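Local coordinates for glutathione S-transferase, N-terminal domain protein (Pseudomonas putida, PDB 4NAX) that binds oxidized glutathione disulfide, one per subunit, and probably acts as a transferase of the glutathione S-transferase superfamily, at residues A[117-121]-A[163-167]; A[172-178]-A[216-220]. One frame throughout, in Å; residues are numbered along the deposited sequence.

Contact 1: A[117-121]-A[163-167]; sequences QWLMF and VLDRH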
loop_
_atom_site.group_PDB
_atom_site.type_symbol
_atom_site.label_atom_id
_atom_site.label_comp_id
_atom_site.label_asym_id
_atom_site.label_seq_id
_atom_site.Cartn_x
_atom_site.Cartn_y
_atom_site.Cartn_z
ATOM N N GLN A 117 1.423 9.957 0.268
ATOM C CA GLN A 117 2.768 9.425 0.211
ATOM C C GLN A 117 3.092 8.600 1.456
ATOM O O GLN A 117 3.541 7.457 1.363
ATOM C CB GLN A 117 3.759 10.574 0.067
ATOM C CG GLN A 117 5.213 10.236 0.293
ATOM C CD GLN A 117 6.007 11.522 0.283
ATOM O OE1 GLN A 117 6.430 12.004 -0.761
ATOM N NE2 GLN A 117 6.103 12.147 1.441
ATOM N N TRP A 118 2.876 9.176 2.637
ATOM C CA TRP A 118 3.193 8.442 3.845
ATOM C C TRP A 118 2.268 7.245 4.089
ATOM O O TRP A 118 2.709 6.225 4.624
ATOM C CB TRP A 118 3.260 9.385 5.039
ATOM C CG TRP A 118 4.480 10.274 4.987
ATOM C CD1 TRP A 118 4.500 11.640 4.823
ATOM C CD2 TRP A 118 5.852 9.866 5.062
ATOM N NE1 TRP A 118 5.798 12.091 4.806
ATOM C CE2 TRP A 118 6.646 11.022 4.950
ATOM C CE3 TRP A 118 6.488 8.640 5.213
ATOM C CZ2 TRP A 118 8.049 10.971 5.025
ATOM C CZ3 TRP A 118 7.859 8.592 5.291
ATOM C CH2 TRP A 118 8.626 9.753 5.190
ATOM N N LEU A 119 1.018 7.356 3.653
ATOM C CA LEU A 119 0.110 6.216 3.665
ATOM C C LEU A 119 0.626 5.062 2.799
ATOM O O LEU A 119 0.594 3.902 3.203
ATOM C CB LEU A 119 -1.290 6.658 3.228
ATOM C CG LEU A 119 -2.343 5.558 3.165
ATOM C CD1 LEU A 119 -2.583 4.925 4.525
ATOM C CD2 LEU A 119 -3.640 6.109 2.564
ATOM N N MET A 120 1.115 5.400 1.607
ATOM C CA MET A 120 1.663 4.380 0.701
ATOM C C MET A 120 2.958 3.760 1.261
ATOM O O MET A 120 3.175 2.557 1.141
ATOM C CB MET A 120 1.945 5.013 -0.656
ATOM C CG MET A 120 0.693 5.379 -1.436
ATOM S SD MET A 120 -0.229 3.915 -1.929
ATOM C CE MET A 120 -1.631 4.732 -2.697
ATOM N N PHE A 121 3.796 4.574 1.893
ATOM C CA PHE A 121 4.989 4.110 2.578
ATOM C C PHE A 121 4.594 3.063 3.636
ATOM O O PHE A 121 5.241 2.010 3.788
ATOM C CB PHE A 121 5.725 5.309 3.189
ATOM C CG PHE A 121 6.779 4.968 4.208
ATOM C CD1 PHE A 121 8.073 4.681 3.827
ATOM C CD2 PHE A 121 6.468 4.976 5.549
ATOM C CE1 PHE A 121 9.045 4.415 4.775
ATOM C CE2 PHE A 121 7.435 4.696 6.501
ATOM C CZ PHE A 121 8.724 4.405 6.106
ATOM N N VAL A 163 13.708 5.918 9.017
ATOM C CA VAL A 163 13.040 6.871 8.128
ATOM C C VAL A 163 11.961 7.626 8.907
ATOM O O VAL A 163 11.877 8.852 8.841
ATOM C CB VAL A 163 12.441 6.173 6.883
ATOM C CG1 VAL A 163 11.632 7.141 6.066
ATOM C CG2 VAL A 163 13.545 5.559 6.016
ATOM N N LEU A 164 11.141 6.894 9.650
ATOM C CA LEU A 164 10.126 7.526 10.469
ATOM C C LEU A 164 10.720 8.478 11.493
ATOM O O LEU A 164 10.223 9.592 11.697
ATOM C CB LEU A 164 9.274 6.489 11.192
ATOM C CG LEU A 164 8.309 5.661 10.374
ATOM C CD1 LEU A 164 7.607 4.683 11.300
ATOM C CD2 LEU A 164 7.274 6.525 9.666
ATOM N N ASP A 165 11.776 8.019 12.159
ATOM C CA ASP A 165 12.357 8.766 13.261
ATOM C C ASP A 165 12.934 10.090 12.778
ATOM O O ASP A 165 12.745 11.137 13.405
ATOM C CB ASP A 165 13.433 7.925 13.940
ATOM C CG ASP A 165 13.794 8.434 15.304
ATOM O OD1 ASP A 165 12.937 8.387 16.199
ATOM O OD2 ASP A 165 14.959 8.862 15.476
ATOM N N ARG A 166 13.670 10.042 11.670
ATOM C CA ARG A 166 14.261 11.248 11.118
ATOM C C ARG A 166 13.168 12.198 10.655
ATOM O O ARG A 166 13.277 13.422 10.805
ATOM C CB ARG A 166 15.240 10.934 9.992
ATOM C CG ARG A 166 16.491 10.217 10.502
ATOM C CD ARG A 166 17.549 10.042 9.416
ATOM N NE ARG A 166 17.062 9.217 8.310
ATOM C CZ ARG A 166 17.047 7.883 8.289
ATOM N NH1 ARG A 166 16.565 7.240 7.231
ATOM N NH2 ARG A 166 17.514 7.186 9.311
ATOM N N HIS A 167 12.113 11.646 10.060
ATOM C CA HIS A 167 11.028 12.485 9.583
ATOM C C HIS A 167 10.319 13.213 10.736
ATOM O O HIS A 167 9.910 14.365 10.606
ATOM C CB HIS A 167 10.019 11.638 8.796
ATOM C CG HIS A 167 8.841 12.422 8.341
ATOM N ND1 HIS A 167 8.929 13.369 7.351
ATOM C CD2 HIS A 167 7.571 12.468 8.799
ATOM C CE1 HIS A 167 7.747 13.943 7.198
ATOM N NE2 HIS A 167 6.909 13.411 8.065
#
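In the helix pair formed by 109-137 and 148-168, segments 117-121 and 163-167 run roughly antiparallel (154°). Their axes are 13.3 Å apart at closest approach, and this wide spacing is bridged chiefly by the large rings of Trp118 and Phe121, one turn apart. Trp118 brings CZ2 over one face of the His167 imidazole, toward its rim, with Trp118 CZ2 standing 3.5 Å from His167 ND1. The two planes are tilted by 43°, an oblique aromatic pair. His167 CG sits anti to the backbone N (chi1 177°), which carries the imidazole across to the indole, while its NE2 is hydrogen-bonded to the carbonyl O of Met174. This part of the all-helical C-terminal domain of the GST fold also borders the dimer interface: Trp118 meets Phe88 of the second subunit edge-to-face. Replacing Trp118 by an alanine would probably leave the His167 ring without its aromatic cover and open a gap between the helices. Val163, a compact branched residue, presents CG1 at the rim of the indole, 4.1 Å from Trp118 CH2, and the same methyl lies 4.0 Å from Phe121 CE1. Leu164 reaches further, bringing CD2 to 3.7 Å from Phe121 CE2.

Contact 2: A[172-178]-A[216-220]; sequences QWMAEEY and NFLER
Gln172 and Asn216 meet through water: their side-chain amides are too far apart to bond directly, and two waters bridge the distance. One donates to the backbone O of Gln172, at 2.6 Å, and to Asn216 OD1; the other accepts from Gln172 NE2 and donates to the same OD1. A short polar side chain suits this solvent-facing end, since a single oxygen of Asn216 serves both bridges. Trp173 follows, with CG anti to the carbonyl carbon (chi1 -59°), and the far corner of its indole reaches helix 208-219. Its CH2 lies 4.0 Å from Phe217 CA, near the plane of the ring, so the indole meets the helix backbone edge-on. The first water sits above one indole face, and Tyr178 points CD1 at the opposite face, over the centre of the indole ring.

The segment belongs to the loop that joins helices 148-168 and 180-193 in the GST C-terminal domain, and here it packs against the end of helix 208-219. Tyr178 directs its side chain toward that helix. Arg220, the N-cap residue of helix 221-226, lays its guanidinium over a face of the phenol, an off-centre cation-pi contact with Arg220 CZ 4.0 Å from the ring centroid and the two planes 34° apart. The bend at chi3 (66°) folds the chain so that Arg220 NE comes 3.3 Å from Tyr178 CE2. Glu40 binds both groups, accepting from the tyrosine hydroxyl and forming a salt bridge with Arg220 NE. Phe217 meets the edge of the phenol, Phe217 CD1 4.0 Å from Tyr178 CE1, with its own CE1 near the hydroxyl.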
loop_
_atom_site.group_PDB
_atom_site.type_symbol
_atom_site.label_atom_id
_atom_site.label_comp_id
_atom_site.label_asym_id
_atom_site.label_seq_id
_atom_site.Cartn_x
_atom_site.Cartn_y
_atom_site.Cartn_z
ATOM N N GLN A 172 4.964 16.927 15.229
ATOM C CA GLN A 172 4.000 16.156 15.999
ATOM C C GLN A 172 3.520 14.908 15.266
ATOM O O GLN A 172 3.309 13.875 15.892
ATOM C CB GLN A 172 2.789 17.025 16.367
ATOM C CG GLN A 172 3.138 18.251 17.188
ATOM C CD GLN A 172 3.980 17.931 18.411
ATOM O OE1 GLN A 172 5.044 18.518 18.626
ATOM N NE2 GLN A 172 3.501 17.012 19.223
ATOM N N TRP A 173 3.338 15.013 13.948
ATOM C CA TRP A 173 2.698 13.969 13.154
ATOM C C TRP A 173 3.374 13.829 11.796
ATOM O O TRP A 173 4.281 14.596 11.444
ATOM C CB TRP A 173 1.196 14.241 12.987
ATOM C CG TRP A 173 0.422 14.345 14.258
ATOM C CD1 TRP A 173 -0.189 15.463 14.751
ATOM C CD2 TRP A 173 0.113 13.284 15.174
ATOM N NE1 TRP A 173 -0.819 15.173 15.933
ATOM C CE2 TRP A 173 -0.659 13.845 16.215
ATOM C CE3 TRP A 173 0.446 11.928 15.238
ATOM C CZ2 TRP A 173 -1.123 13.095 17.295
ATOM C CZ3 TRP A 173 -0.026 11.170 16.320
ATOM C CH2 TRP A 173 -0.804 11.760 17.328
ATOM N N MET A 174 2.969 12.829 11.030
ATOM C CA MET A 174 3.587 12.611 9.721
ATOM C C MET A 174 3.413 13.793 8.770
ATOM O O MET A 174 4.355 14.189 8.058
ATOM C CB MET A 174 3.036 11.341 9.075
ATOM C CG MET A 174 3.399 10.058 9.815
ATOM S SD MET A 174 5.162 9.748 10.043
ATOM C CE MET A 174 5.688 9.493 8.351
ATOM N N ALA A 175 2.202 14.335 8.731
ATOM C CA ALA A 175 1.899 15.529 7.958
ATOM C C ALA A 175 1.630 16.679 8.932
ATOM O O ALA A 175 1.794 16.524 10.140
ATOM C CB ALA A 175 0.719 15.283 7.038
ATOM N N GLU A 176 1.263 17.850 8.414
ATOM C CA GLU A 176 1.112 19.031 9.269
ATOM C C GLU A 176 0.003 18.907 10.298
ATOM O O GLU A 176 0.088 19.510 11.374
ATOM C CB GLU A 176 0.951 20.301 8.422
ATOM C CG GLU A 176 2.257 20.654 7.701
ATOM C CD GLU A 176 2.170 21.795 6.704
ATOM O OE1 GLU A 176 1.053 22.236 6.373
ATOM O OE2 GLU A 176 3.240 22.244 6.227
ATOM N N GLU A 177 -1.020 18.125 9.968
ATOM C CA GLU A 177 -2.066 17.768 10.918
ATOM C C GLU A 177 -2.134 16.254 11.067
ATOM O O GLU A 177 -1.815 15.507 10.128
ATOM C CB GLU A 177 -3.438 18.279 10.458
ATOM C CG GLU A 177 -3.602 19.791 10.481
ATOM C CD GLU A 177 -2.957 20.470 9.287
ATOM O OE1 GLU A 177 -2.207 21.443 9.500
ATOM O OE2 GLU A 177 -3.184 20.027 8.141
ATOM N N TYR A 178 -2.556 15.802 12.246
ATOM C CA TYR A 178 -2.888 14.404 12.478
ATOM C C TYR A 178 -3.734 13.896 11.319
ATOM O O TYR A 178 -4.656 14.572 10.860
ATOM C CB TYR A 178 -3.651 14.280 13.793
ATOM C CG TYR A 178 -4.119 12.882 14.174
ATOM C CD1 TYR A 178 -3.217 11.857 14.381
ATOM C CD2 TYR A 178 -5.469 12.619 14.377
ATOM C CE1 TYR A 178 -3.636 10.599 14.788
ATOM C CE2 TYR A 178 -5.904 11.376 14.779
ATOM C CZ TYR A 178 -4.988 10.355 14.982
ATOM O OH TYR A 178 -5.398 9.106 15.412
ATOM N N ASN A 216 2.039 9.592 22.092
ATOM C CA ASN A 216 0.990 10.578 21.893
ATOM C C ASN A 216 -0.252 9.938 21.214
ATOM O O ASN A 216 -1.400 10.204 21.571
ATOM C CB ASN A 216 1.458 11.730 20.996
ATOM C CG ASN A 216 2.563 12.578 21.591
ATOM O OD1 ASN A 216 3.210 13.349 20.845
ATOM N ND2 ASN A 216 2.784 12.491 22.892
ATOM N N PHE A 217 -0.005 9.102 20.216
ATOM C CA PHE A 217 -1.051 8.401 19.488
ATOM C C PHE A 217 -1.884 7.539 20.448
ATOM O O PHE A 217 -3.123 7.593 20.449
ATOM C CB PHE A 217 -0.395 7.523 18.430
ATOM C CG PHE A 217 -1.367 6.753 17.563
ATOM C CD1 PHE A 217 -2.059 7.379 16.538
ATOM C CD2 PHE A 217 -1.556 5.401 17.748
ATOM C CE1 PHE A 217 -2.914 6.663 15.718
ATOM C CE2 PHE A 217 -2.392 4.673 16.929
ATOM C CZ PHE A 217 -3.071 5.301 15.895
ATOM N N LEU A 218 -1.195 6.785 21.300
ATOM C CA LEU A 218 -1.869 5.842 22.180
ATOM C C LEU A 218 -2.661 6.532 23.297
ATOM O O LEU A 218 -3.548 5.933 23.883
ATOM C CB LEU A 218 -0.875 4.817 22.744
ATOM C CG LEU A 218 -0.252 3.880 21.711
ATOM C CD1 LEU A 218 0.854 3.047 22.336
ATOM C CD2 LEU A 218 -1.287 2.994 21.051
ATOM N N GLU A 219 -2.355 7.790 23.582
ATOM C CA GLU A 219 -3.126 8.569 24.560
ATOM C C GLU A 219 -4.494 8.992 24.039
ATOM O O GLU A 219 -5.364 9.380 24.820
ATOM C CB GLU A 219 -2.344 9.831 24.987
ATOM C CG GLU A 219 -1.135 9.537 25.875
ATOM C CD GLU A 219 -0.115 10.674 25.924
ATOM O OE1 GLU A 219 1.038 10.426 26.369
ATOM O OE2 GLU A 219 -0.452 11.810 25.507
ATOM N N ARG A 220 -4.686 8.964 22.723
ATOM C CA ARG A 220 -5.931 9.479 22.163
ATOM C C ARG A 220 -7.108 8.554 22.504
ATOM O O ARG A 220 -7.020 7.343 22.315
ATOM C CB ARG A 220 -5.826 9.633 20.653
ATOM C CG ARG A 220 -4.797 10.647 20.184
ATOM C CD ARG A 220 -4.770 10.759 18.674
ATOM N NE ARG A 220 -6.000 11.305 18.121
ATOM C CZ ARG A 220 -6.277 12.597 18.015
ATOM N NH1 ARG A 220 -5.404 13.522 18.409
ATOM N NH2 ARG A 220 -7.413 12.981 17.459
HETATM O O HOH W 1 2.064 13.485 18.159
HETATM O O HOH W 2 5.172 15.608 20.929
#

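Contact 1 closes before contact 2 opens, so the two follow in series along the chain, their centres 13 Å apart and on the same side of the chain's centre. The loop after helix 148-168 connects them directly: Met174, between Trp173 and Tyr178 in sequence, packs its CE methyl against Trp118 and Leu164. Both contacts also border helix 180-193, touched by Trp118 and Leu164 from one and by Trp173, Tyr178 and Phe217 from the other. Contact 1 is buried and adjoins the second subunit, whereas contact 2 lies at the surface, where Glu40 of helix 31-41 ties the C-terminal domain to the thioredoxin-like N-terminal one.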